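Local coordinates for PbSGBP-B lipoprotein (Prevotella bryantii B14, PDB 6D2Y) that probably binds polysaccharides as a surface glycan-binding lipoprotein encoded in a polysaccharide utilization locus, and carries a magnesium site in its glycan-binding domain, at residues M222-D227 / F278-W283; T228-S231 / V236-N239. All coordinates share one frame; numbering follows the deposited sequence.

Contact 1: residues M222-D227 / F278-W283; sequences MLFDFD and FSFEYW. With MG (magnesium ion), chain B.
Phe224 comes edge-on to Tyr282 and offers a face to Phe280, so one ring is in two T-shaped stacks. Its far end does the touching at Tyr282: CZ of Phe224 sits 3.6 Å from CG of Tyr282, over the tyrosine face, with the planes at 73°. Phe280 turns the other way, driving its own edge at the Phe224 face at 89°; the closest atoms are CZ of Phe280 and CE2 of Phe224, 4.4 Å apart. The Phe224 CG lies anti to the carbonyl carbon (chi1 -53°), which carries the ring across to the facing strand. Phe226 joins from the side, its edge atom CE1 4.5 Å from Phe280 CZ, while one face of its ring takes Phe224 CB.

Just behind this cluster the chain turns to the magnesium ion. Asp225 binds it through the backbone O at 2.4 Å and Asp227 through OD2; Ser255 O, Asn257 O, Asp452 OD2 and a water are among its other ligands. An Asx turn shapes this loop: Asp227 N donates to Asp225 OD1 at 3.1 Å, from above the carboxylate plane.

Strand 222-224 pairs with strand 449-458, where Leu223 and Phe224 form a classic bulge opposite Ile454, and strand 279-282 pairs with 423-428; the aromatic cluster thus packs between two sheets of the beta sandwich.

Contact 2: residues T228-S231 / V236-N239; sequences TPNS and VLGN
The flat peptide between Thr228 and Pro229 has Val236 lying over one of its faces. The methyl CG2 of Val236 sits almost straight above the proline nitrogen, 3.7 Å from Pro229 N, and is 4.0 Å from Pro229 CB, so it rests on peptide and ring at once. CG1 of Val236 lies on the same side of that peptide, 4.0 Å from Thr228 O. With CG1 anti to the backbone N (chi1 -171°) and CG2 beside it, both methyls lie over this one face, CG2 toward the proline and CG1 toward the threonine carbonyl.

The second flat group, the Asn230 amide, is met at its nitrogen: CD2 of Leu237 makes a van der Waals contact, 3.8 Å from ND2 of Asn230, and stands well above the amide plane, the two side chains crossing at about a right angle. This amide is firmly tied within the loop. ND2 is hydrogen-bonded to Thr233 OG1 and Glu235 O, and OD1 accepts from Val232 N, an Asx turn; together these fix the rotation of the amide.

Direct polar contact is replaced by a water: lying 2.8 Å from Thr228 O, to which it can donate, it accepts from Leu237 N at 2.9 Å, bridging the two backbones beside the valine. Thr228 OG1 reaches back to Asp225 OD2, linking this neck to a residue of the magnesium site.

Pro229 and Val236 come within 4.1 Å at their CA atoms, pinching off the residues between them. A short irregular excursion with its ends drawn together is omega-like, here within the connection from strand 222-224 to strand 246-248 of the glycan-binding domain.

How the contacts relate
Contact 1 is wholly buried and joins two sheets through stacked aromatic rings; contact 2 is partly exposed, involves no regular strand, and depends on methyl packing and a bridging water. They are nevertheless continuous, since residues 228-231 follow directly from the magnesium-binding end of 222-227. Val236 CG1 packs 3.5 Å from Phe226 C, and Leu237 CD2 approaches Tyr282 OH, whose hydrogen-bond partner is Pro297 O. Further along the same flank, Gly238 O lies 3.4 Å from Phe280 CZ. The loop of contact 2 therefore lies against the core of contact 1, with Leu237 turned inward while Pro229 and Val236 remain at the surface.

Contact 1: residues M222-D227 / F278-W283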
loop_
_atom_site.group_PDB
_atom_site.type_symbol
_atom_site.label_atom_id
_atom_site.label_comp_id
_atom_site.label_asym_id
_atom_site.label_seq_id
_atom_site.Cartn_x
_atom_site.Cartn_y
_atom_site.Cartn_z
HETATM N N MSE A 222 14.346 6.698 -5.466
HETATM C CA MSE A 222 15.299 6.377 -4.414
HETATM C C MSE A 222 15.928 7.622 -3.743
HETATM O O MSE A 222 16.521 8.464 -4.415
HETATM C CB MSE A 222 16.385 5.457 -4.995
HETATM C CG MSE A 222 17.211 4.861 -3.906
HETATM SE SE MSE A 222 16.216 3.444 -3.024
HETATM C CE MSE A 222 16.191 4.297 -1.325
ATOM N N LEU A 223 15.773 7.752 -2.423
ATOM C CA LEU A 223 16.338 8.876 -1.679
ATOM C C LEU A 223 17.481 8.474 -0.758
ATOM O O LEU A 223 18.541 9.113 -0.772
ATOM C CB LEU A 223 15.253 9.593 -0.861
ATOM C CG LEU A 223 13.974 9.983 -1.608
ATOM C CD1 LEU A 223 12.761 9.837 -0.710
ATOM C CD2 LEU A 223 14.082 11.401 -2.136
ATOM N N PHE A 224 17.296 7.433 0.055
ATOM C CA PHE A 224 18.344 6.942 0.953
ATOM C C PHE A 224 18.351 5.418 0.887
ATOM O O PHE A 224 17.476 4.770 1.465
ATOM C CB PHE A 224 18.127 7.398 2.392
ATOM C CG PHE A 224 17.953 8.879 2.557
ATOM C CD1 PHE A 224 16.702 9.460 2.454
ATOM C CD2 PHE A 224 19.036 9.683 2.865
ATOM C CE1 PHE A 224 16.538 10.822 2.624
ATOM C CE2 PHE A 224 18.880 11.043 3.040
ATOM C CZ PHE A 224 17.630 11.614 2.919
ATOM N N ASP A 225 19.330 4.848 0.190
ATOM C CA ASP A 225 19.677 3.445 0.375
ATOM C C ASP A 225 20.973 3.288 1.157
ATOM O O ASP A 225 21.374 2.160 1.460
ATOM C CB ASP A 225 19.770 2.722 -0.978
ATOM C CG ASP A 225 21.020 3.080 -1.760
ATOM O OD1 ASP A 225 21.624 4.141 -1.496
ATOM O OD2 ASP A 225 21.389 2.301 -2.664
ATOM N N PHE A 226 21.629 4.406 1.478
ATOM C CA PHE A 226 22.820 4.476 2.322
ATOM C C PHE A 226 24.009 3.743 1.719
ATOM O O PHE A 226 24.972 3.435 2.425
ATOM C CB PHE A 226 22.524 3.962 3.735
ATOM C CG PHE A 226 21.368 4.660 4.389
ATOM C CD1 PHE A 226 21.522 5.931 4.913
ATOM C CD2 PHE A 226 20.122 4.059 4.458
ATOM C CE1 PHE A 226 20.460 6.586 5.505
ATOM C CE2 PHE A 226 19.055 4.712 5.050
ATOM C CZ PHE A 226 19.227 5.980 5.569
ATOM N N ASP A 227 23.972 3.484 0.412
ATOM C CA ASP A 227 25.049 2.763 -0.253
ATOM C C ASP A 227 25.438 3.432 -1.566
ATOM O O ASP A 227 26.627 3.584 -1.863
ATOM C CB ASP A 227 24.638 1.310 -0.507
ATOM C CG ASP A 227 24.335 0.556 0.775
ATOM O OD1 ASP A 227 25.199 0.537 1.677
ATOM O OD2 ASP A 227 23.230 -0.020 0.881
ATOM N N PHE A 278 16.112 9.182 19.178
ATOM C CA PHE A 278 15.224 8.611 18.172
ATOM C C PHE A 278 14.881 9.623 17.084
ATOM O O PHE A 278 13.740 9.706 16.628
ATOM C CB PHE A 278 13.951 8.073 18.818
ATOM C CG PHE A 278 14.175 7.410 20.149
ATOM C CD1 PHE A 278 14.704 6.131 20.210
ATOM C CD2 PHE A 278 13.832 8.047 21.330
ATOM C CE1 PHE A 278 14.910 5.506 21.429
ATOM C CE2 PHE A 278 14.032 7.428 22.551
ATOM C CZ PHE A 278 14.572 6.155 22.601
ATOM N N SER A 279 15.866 10.407 16.659
ATOM C CA SER A 279 15.675 11.406 15.614
ATOM C C SER A 279 16.715 11.201 14.522
ATOM O O SER A 279 17.919 11.259 14.790
ATOM C CB SER A 279 15.775 12.825 16.183
ATOM O OG SER A 279 15.724 13.790 15.145
ATOM N N PHE A 280 16.251 10.951 13.302
ATOM C CA PHE A 280 17.097 11.004 12.117
ATOM C C PHE A 280 16.790 12.296 11.374
ATOM O O PHE A 280 15.620 12.623 11.151
ATOM C CB PHE A 280 16.869 9.799 11.203
ATOM C CG PHE A 280 17.493 9.949 9.845
ATOM C CD1 PHE A 280 16.718 10.283 8.746
ATOM C CD2 PHE A 280 18.855 9.763 9.668
ATOM C CE1 PHE A 280 17.290 10.430 7.492
ATOM C CE2 PHE A 280 19.434 9.906 8.415
ATOM C CZ PHE A 280 18.649 10.240 7.326
ATOM N N GLU A 281 17.835 13.032 11.003
ATOM C CA GLU A 281 17.674 14.349 10.400
ATOM C C GLU A 281 18.553 14.460 9.165
ATOM O O GLU A 281 19.780 14.347 9.261
ATOM C CB GLU A 281 18.017 15.455 11.406
ATOM C CG GLU A 281 17.280 15.346 12.737
ATOM C CD GLU A 281 18.098 15.854 13.916
ATOM O OE1 GLU A 281 19.250 16.289 13.705
ATOM O OE2 GLU A 281 17.582 15.824 15.054
ATOM N N TYR A 282 17.928 14.680 8.010
ATOM C CA TYR A 282 18.636 15.075 6.795
ATOM C C TYR A 282 18.180 16.478 6.419
ATOM O O TYR A 282 17.052 16.667 5.950
ATOM C CB TYR A 282 18.395 14.107 5.638
ATOM C CG TYR A 282 19.076 14.571 4.365
ATOM C CD1 TYR A 282 20.408 14.267 4.119
ATOM C CD2 TYR A 282 18.398 15.339 3.426
ATOM C CE1 TYR A 282 21.041 14.702 2.970
ATOM C CE2 TYR A 282 19.024 15.780 2.275
ATOM C CZ TYR A 282 20.346 15.457 2.052
ATOM O OH TYR A 282 20.974 15.888 0.906
ATOM N N TRP A 283 19.056 17.455 6.611
ATOM C CA TRP A 283 18.783 18.840 6.253
ATOM C C TRP A 283 19.617 19.193 5.028
ATOM O O TRP A 283 20.836 18.992 5.025
ATOM C CB TRP A 283 19.089 19.777 7.422
ATOM C CG TRP A 283 18.393 19.381 8.699
ATOM C CD1 TRP A 283 17.274 18.604 8.818
ATOM C CD2 TRP A 283 18.771 19.743 10.034
ATOM N NE1 TRP A 283 16.935 18.461 10.142
ATOM C CE2 TRP A 283 17.836 19.151 10.908
ATOM C CE3 TRP A 283 19.807 20.511 10.574
ATOM C CZ2 TRP A 283 17.910 19.302 12.292
ATOM C CZ3 TRP A 283 19.877 20.660 11.946
ATOM C CH2 TRP A 283 18.935 20.059 12.791
HETATM MG MG MG B . 21.067 -0.167 2.014
HETATM O O HOH W 1 20.084 -0.476 0.281
#

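Contact 2: residues T228-S231 / V236-N239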
loop_
_atom_site.group_PDB
_atom_site.type_symbol
_atom_site.label_atom_id
_atom_site.label_comp_id
_atom_site.label_asym_id
_atom_site.label_seq_id
_atom_site.Cartn_x
_atom_site.Cartn_y
_atom_site.Cartn_z
ATOM N N THR A 228 24.444 3.838 -2.356
ATOM C CA THR A 228 24.685 4.350 -3.702
ATOM C C THR A 228 24.771 5.873 -3.685
ATOM O O THR A 228 23.914 6.527 -3.077
ATOM C CB THR A 228 23.577 3.913 -4.651
ATOM O OG1 THR A 228 23.174 2.573 -4.332
ATOM C CG2 THR A 228 24.051 3.966 -6.097
ATOM N N PRO A 229 25.775 6.468 -4.328
ATOM C CA PRO A 229 25.851 7.934 -4.371
ATOM C C PRO A 229 24.721 8.520 -5.203
ATOM O O PRO A 229 24.388 8.014 -6.277
ATOM C CB PRO A 229 27.218 8.200 -5.012
ATOM C CG PRO A 229 27.512 6.966 -5.795
ATOM C CD PRO A 229 26.916 5.833 -5.010
ATOM N N ASN A 230 24.130 9.597 -4.692
ATOM C CA ASN A 230 23.014 10.228 -5.377
ATOM C C ASN A 230 23.463 10.808 -6.716
ATOM O O ASN A 230 24.641 11.096 -6.942
ATOM C CB ASN A 230 22.388 11.315 -4.499
ATOM C CG ASN A 230 23.111 12.643 -4.606
ATOM O OD1 ASN A 230 22.815 13.455 -5.484
ATOM N ND2 ASN A 230 24.061 12.875 -3.705
ATOM N N SER A 231 22.492 10.980 -7.613
ATOM C CA SER A 231 22.779 11.311 -9.001
ATOM C C SER A 231 23.192 12.762 -9.211
ATOM O O SER A 231 23.751 13.081 -10.265
ATOM C CB SER A 231 21.556 11.004 -9.868
ATOM O OG SER A 231 21.500 11.866 -10.993
ATOM N N VAL A 236 26.722 9.837 -1.072
ATOM C CA VAL A 236 25.880 8.846 -0.417
ATOM C C VAL A 236 25.229 9.550 0.768
ATOM O O VAL A 236 25.873 9.805 1.787
ATOM C CB VAL A 236 26.674 7.611 0.010
ATOM C CG1 VAL A 236 25.728 6.515 0.484
ATOM C CG2 VAL A 236 27.529 7.113 -1.141
ATOM N N LEU A 237 23.948 9.877 0.627
ATOM C CA LEU A 237 23.255 10.649 1.647
ATOM C C LEU A 237 23.103 9.845 2.931
ATOM O O LEU A 237 22.873 8.630 2.906
ATOM C CB LEU A 237 21.883 11.086 1.140
ATOM C CG LEU A 237 21.856 11.818 -0.200
ATOM C CD1 LEU A 237 20.430 12.219 -0.551
ATOM C CD2 LEU A 237 22.768 13.035 -0.163
ATOM N N GLY A 238 23.231 10.536 4.058
ATOM C CA GLY A 238 23.055 9.929 5.360
ATOM C C GLY A 238 22.657 10.958 6.395
ATOM O O GLY A 238 21.623 11.616 6.258
ATOM N N ASN A 239 23.473 11.111 7.431
ATOM C CA ASN A 239 23.219 12.134 8.434
ATOM C C ASN A 239 23.481 13.519 7.856
ATOM O O ASN A 239 24.464 13.736 7.143
ATOM C CB ASN A 239 24.097 11.904 9.662
ATOM C CG ASN A 239 23.679 10.687 10.460
ATOM O OD1 ASN A 239 22.507 10.525 10.801
ATOM N ND2 ASN A 239 24.639 9.820 10.763
HETATM O O HOH W 2 22.632 8.480 -1.578
#